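Local coordinates for ankyrin repeat domain protein (Legionella pneumophila subsp. pneumophila, PDB 6MCA), which is a Legionella effector that interacts with the host LARP7 component of the 7SK snRNP complex and carries ankyrin repeats beside a cysteine protease-like fold, at residues Ala150-Asn155 / Ile396-Leu401; Gly176-Leu181 / Arg406-Ala411. One frame throughout, in Å; residues are numbered along the deposited sequence.

Contact 1 (150-155 with 396-401) and contact 2 (176-181 with 406-411) lie about 10 Å apart, centre to centre, on the same side of the chain's centre, and both are only partly buried. Contact 1 joins two helices through one arginine, a backbone carbonyl and two waters, burying 155 Å². Contact 2 sets a phenylalanine of a two-stranded hairpin against a helix, buries 90 Å² and has no hydrogen bond across it. Helices 373-399 and 404-421 follow each other in the chain, so consecutive elements supply the second half of each contact. A salt bridge, Asp-152 OD2 to Arg-406 NH1 at 2.9 Å, ties the two sites together.

Contact 1 of 2, residues Ala150-Asn155 / Ile396-Leu401; sequences ALDFIN and IQRFYL
Arg-398 reaches from helix 373-399 to helix 147-162 and lays its guanidinium against Leu-151. Its CG is anti to the carbonyl carbon (chi1 -70°) and the chain is extended from CG to NE, which spans a gap of 9.3 Å between the nearest CA atoms, those of Asp-152 and Arg-398. Leu-151 CB sits over one face of the guanidinium, 3.7 Å above its plane and displaced toward the rim, and the two side chains cross at about a right angle. From the same side of the plane, Leu-151 O takes a weak hydrogen bond from Arg-398 NH1, 3.3 Å long and bent to 131° at the hydrogen. That carbonyl already accepts the helical bond from Asn-155 N and a further one from water 1.

A single arginine and two waters thus span helix 147-162, which packs on Val-129 of helix 126-131 through Leu-151 and Ile-154, and the C-terminal part of helix 373-399. Both waters lie at the guanidinium edge, in its plane: water 1 accepts from Arg-398 NH2 at 2.9 Å, and water 2 accepts from Arg-398 NH1 while donating to Asp-152 OD1 at 2.8 Å. The direct separation between Asp-152 OD1 and Arg-398 NH1 is 4.3 Å, with the oxygen well out of the guanidinium plane, so no N-H points at it; water 2 links the pair, and the opposite charges probably attract across the gap. The salt bridge of Asp-152 goes instead to Arg-406, through OD2. Asn-155 comes in obliquely, its CB 3.4 Å from Arg-398 NH1, and also touches Glu-394 and Cys-395 of helix 373-399.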
# COMPACT_ATOMS: atom_id res chain seq x y z
N ALA A 150 5.53 9.07 9.32
CA ALA A 150 5.40 8.41 8.02
C ALA A 150 6.26 7.15 7.96
O ALA A 150 5.81 6.10 7.49
CB ALA A 150 5.78 9.38 6.90
N LEU A 151 7.51 7.25 8.42
CA LEU A 151 8.40 6.09 8.38
C LEU A 151 7.85 4.93 9.20
O LEU A 151 7.87 3.78 8.75
CB LEU A 151 9.80 6.47 8.86
CG LEU A 151 10.59 7.45 7.98
CD1 LEU A 151 12.01 7.60 8.50
CD2 LEU A 151 10.58 7.00 6.53
N ASP A 152 7.34 5.22 10.40
CA ASP A 152 6.81 4.17 11.26
C ASP A 152 5.55 3.56 10.67
O ASP A 152 5.37 2.34 10.74
CB ASP A 152 6.54 4.72 12.66
CG ASP A 152 7.81 5.15 13.37
OD1 ASP A 152 8.89 4.65 13.01
OD2 ASP A 152 7.72 5.99 14.30
N PHE A 153 4.67 4.38 10.09
CA PHE A 153 3.48 3.83 9.44
C PHE A 153 3.87 2.89 8.31
O PHE A 153 3.36 1.76 8.21
CB PHE A 153 2.59 4.95 8.92
CG PHE A 153 1.39 4.47 8.15
CD1 PHE A 153 0.21 4.16 8.80
CD2 PHE A 153 1.44 4.32 6.77
CE1 PHE A 153 -0.89 3.71 8.10
CE2 PHE A 153 0.35 3.87 6.06
CZ PHE A 153 -0.83 3.57 6.73
N ILE A 154 4.78 3.34 7.44
CA ILE A 154 5.20 2.52 6.30
C ILE A 154 5.81 1.21 6.78
O ILE A 154 5.47 0.13 6.29
CB ILE A 154 6.18 3.30 5.41
CG1 ILE A 154 5.49 4.51 4.78
CG2 ILE A 154 6.78 2.39 4.34
CD1 ILE A 154 6.45 5.50 4.15
N ASN A 155 6.70 1.29 7.77
CA ASN A 155 7.38 0.09 8.25
C ASN A 155 6.41 -0.88 8.92
O ASN A 155 6.49 -2.09 8.71
CB ASN A 155 8.50 0.47 9.22
CG ASN A 155 9.12 -0.73 9.91
OD1 ASN A 155 9.98 -1.41 9.35
ND2 ASN A 155 8.68 -0.99 11.13
N ILE A 396 14.88 -2.86 13.97
CA ILE A 396 15.94 -3.03 14.97
C ILE A 396 16.83 -1.80 15.02
O ILE A 396 17.21 -1.34 16.11
CB ILE A 396 16.75 -4.30 14.67
CG1 ILE A 396 15.89 -5.54 14.93
CG2 ILE A 396 18.02 -4.35 15.50
CD1 ILE A 396 16.54 -6.82 14.48
N GLN A 397 17.16 -1.23 13.86
CA GLN A 397 18.01 -0.04 13.84
C GLN A 397 17.30 1.16 14.44
O GLN A 397 17.91 1.94 15.19
CB GLN A 397 18.46 0.26 12.41
CG GLN A 397 19.19 1.58 12.25
CD GLN A 397 19.68 1.81 10.83
OE1 GLN A 397 20.54 1.08 10.34
NE2 GLN A 397 19.12 2.82 10.17
N ARG A 398 16.01 1.34 14.12
CA ARG A 398 15.29 2.49 14.65
C ARG A 398 15.01 2.38 16.14
O ARG A 398 14.78 3.41 16.79
CB ARG A 398 13.97 2.67 13.89
CG ARG A 398 14.14 3.13 12.46
CD ARG A 398 12.83 3.10 11.70
NE ARG A 398 13.02 3.38 10.28
CZ ARG A 398 12.08 3.23 9.36
NH1 ARG A 398 10.88 2.79 9.70
NH2 ARG A 398 12.34 3.51 8.09
N PHE A 399 15.02 1.16 16.70
CA PHE A 399 14.75 1.02 18.13
C PHE A 399 15.75 1.80 18.98
O PHE A 399 15.36 2.48 19.94
CB PHE A 399 14.76 -0.45 18.53
CG PHE A 399 14.64 -0.67 20.01
CD1 PHE A 399 13.40 -0.63 20.63
CD2 PHE A 399 15.76 -0.92 20.79
CE1 PHE A 399 13.28 -0.82 21.99
CE2 PHE A 399 15.65 -1.12 22.15
CZ PHE A 399 14.40 -1.07 22.76
N TYR A 400 17.04 1.73 18.64
CA TYR A 400 18.06 2.35 19.48
C TYR A 400 18.10 3.86 19.34
O TYR A 400 18.71 4.53 20.18
CB TYR A 400 19.44 1.76 19.14
CG TYR A 400 19.54 0.27 19.37
CD1 TYR A 400 19.74 -0.25 20.64
CD2 TYR A 400 19.43 -0.62 18.31
CE1 TYR A 400 19.83 -1.61 20.85
CE2 TYR A 400 19.51 -1.98 18.51
CZ TYR A 400 19.71 -2.47 19.78
OH TYR A 400 19.80 -3.83 19.98
N LEU A 401 17.46 4.42 18.32
CA LEU A 401 17.42 5.86 18.10
C LEU A 401 16.09 6.48 18.49
O LEU A 401 15.88 7.68 18.25
CB LEU A 401 17.73 6.18 16.64
CG LEU A 401 19.09 5.77 16.07
CD1 LEU A 401 18.98 5.53 14.57
CD2 LEU A 401 20.14 6.83 16.36
O HOH W 1 9.82 2.96 6.72
O HOH W 2 9.68 2.05 12.51

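Contact 2 of 2, residues Gly176-Leu181 / Arg406-Ala411; sequences GEFIEL and RKASIA
Phe-178 extends its ring from the start of strand 178-182 to overlap Ala-408 and Ser-409 on helix 404-421. The approach is loose: Phe-178 CZ lies 4.5 Å from Ala-408 CB, and Phe-178 CE1 is equally far from Ser-409 CB. Ser-409 CB stands at the edge of the ring, near its plane, whereas the Ala-408 methyl meets it obliquely. The CB of Phe-178 does not itself head for the helix; chi1 of -70° puts CG beside the backbone N, and the ring's far end then comes nearest the helix. From the helix, by contrast, both Ala-408 and Ser-409 have their CB atoms directed toward the strand.

The backbones stay well apart, the closest CA atoms being those of Phe-178 and Ser-409 at 8.5 Å, and the ring spans this separation to meet two small side chains, adjacent in sequence. Apolar contact is all that passes directly between the segments, and Phe-178 remains exposed despite it. While its CB meets the ring edge, Ser-409 OG is turned elsewhere, hydrogen-bonded to Asp-170 O of strand 168-172, the antiparallel partner of 178-182. Both strands of the hairpin therefore meet the same helix, one through an aromatic ring and the other through a main-chain oxygen.

Phe-178 also rests on Asp-170 and Val-172 of strand 168-172, Leu-181 packs on Phe-153 and Ala-156 of helix 147-162, and Ile-410 turns to Arg-398 and Phe-399, placing helix 404-421 between the hairpin and helix 373-399.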
# COMPACT_ATOMS: atom_id res chain seq x y z
N GLY A 176 3.22 12.45 19.66
CA GLY A 176 3.62 11.52 20.69
C GLY A 176 2.52 10.61 21.21
O GLY A 176 2.77 9.85 22.14
N GLU A 177 1.33 10.68 20.63
CA GLU A 177 0.20 9.87 21.06
C GLU A 177 0.09 8.61 20.21
O GLU A 177 0.47 8.59 19.04
CB GLU A 177 -1.10 10.67 20.97
CG GLU A 177 -0.95 12.15 21.31
CD GLU A 177 -2.27 12.89 21.28
OE1 GLU A 177 -2.64 13.50 22.30
OE2 GLU A 177 -2.94 12.86 20.22
N PHE A 178 -0.44 7.56 20.82
CA PHE A 178 -0.58 6.27 20.15
C PHE A 178 -1.86 6.24 19.33
O PHE A 178 -2.93 6.64 19.80
CB PHE A 178 -0.58 5.13 21.16
CG PHE A 178 0.75 4.90 21.82
CD1 PHE A 178 1.77 4.23 21.15
CD2 PHE A 178 0.99 5.35 23.11
CE1 PHE A 178 2.99 4.02 21.75
CE2 PHE A 178 2.21 5.14 23.71
CZ PHE A 178 3.22 4.47 23.03
N ILE A 179 -1.75 5.77 18.09
CA ILE A 179 -2.89 5.52 17.22
C ILE A 179 -2.84 4.07 16.76
O ILE A 179 -1.76 3.47 16.64
CB ILE A 179 -2.94 6.47 16.01
CG1 ILE A 179 -1.78 6.19 15.06
CG2 ILE A 179 -2.94 7.92 16.46
CD1 ILE A 179 -1.91 6.87 13.72
N GLU A 180 -4.02 3.50 16.51
CA GLU A 180 -4.12 2.11 16.10
C GLU A 180 -3.83 1.97 14.61
O GLU A 180 -4.16 2.84 13.80
CB GLU A 180 -5.50 1.55 16.42
CG GLU A 180 -5.63 0.99 17.83
CD GLU A 180 -6.50 -0.25 17.89
OE1 GLU A 180 -7.14 -0.58 16.87
OE2 GLU A 180 -6.56 -0.89 18.96
N LEU A 181 -3.23 0.84 14.25
CA LEU A 181 -2.90 0.49 12.88
C LEU A 181 -3.28 -0.96 12.67
O LEU A 181 -2.90 -1.83 13.46
CB LEU A 181 -1.40 0.71 12.60
CG LEU A 181 -0.83 0.29 11.24
CD1 LEU A 181 0.23 1.28 10.79
CD2 LEU A 181 -0.24 -1.12 11.30
N ARG A 406 7.96 5.54 20.82
CA ARG A 406 8.31 4.82 19.60
C ARG A 406 9.06 3.54 19.91
O ARG A 406 8.90 2.54 19.19
CB ARG A 406 9.12 5.72 18.67
CG ARG A 406 8.40 7.00 18.27
CD ARG A 406 8.88 7.53 16.93
NE ARG A 406 10.33 7.56 16.83
CZ ARG A 406 11.04 6.79 16.01
NH1 ARG A 406 10.43 5.94 15.20
NH2 ARG A 406 12.36 6.89 15.98
N LYS A 407 9.86 3.53 20.98
CA LYS A 407 10.50 2.29 21.40
C LYS A 407 9.47 1.25 21.82
O LYS A 407 9.60 0.07 21.47
CB LYS A 407 11.47 2.57 22.56
CG LYS A 407 12.85 3.04 22.13
CD LYS A 407 13.86 2.83 23.25
CE LYS A 407 15.16 3.56 22.97
NZ LYS A 407 16.23 3.19 23.94
N ALA A 408 8.44 1.67 22.56
CA ALA A 408 7.38 0.74 22.94
C ALA A 408 6.65 0.20 21.72
O ALA A 408 6.35 -1.00 21.64
CB ALA A 408 6.40 1.42 23.89
N SER A 409 6.36 1.07 20.75
CA SER A 409 5.69 0.63 19.53
C SER A 409 6.55 -0.38 18.76
O SER A 409 6.05 -1.42 18.31
CB SER A 409 5.37 1.84 18.65
OG SER A 409 4.89 1.43 17.38
N ILE A 410 7.84 -0.09 18.61
CA ILE A 410 8.73 -0.98 17.88
C ILE A 410 8.87 -2.31 18.62
O ILE A 410 8.92 -3.38 17.99
CB ILE A 410 10.09 -0.31 17.66
CG1 ILE A 410 9.94 0.88 16.70
CG2 ILE A 410 11.11 -1.30 17.11
CD1 ILE A 410 11.19 1.73 16.57
N ALA A 411 8.92 -2.28 19.95
CA ALA A 411 8.99 -3.52 20.72
C ALA A 411 7.73 -4.35 20.54
O ALA A 411 7.79 -5.58 20.44
CB ALA A 411 9.24 -3.21 22.19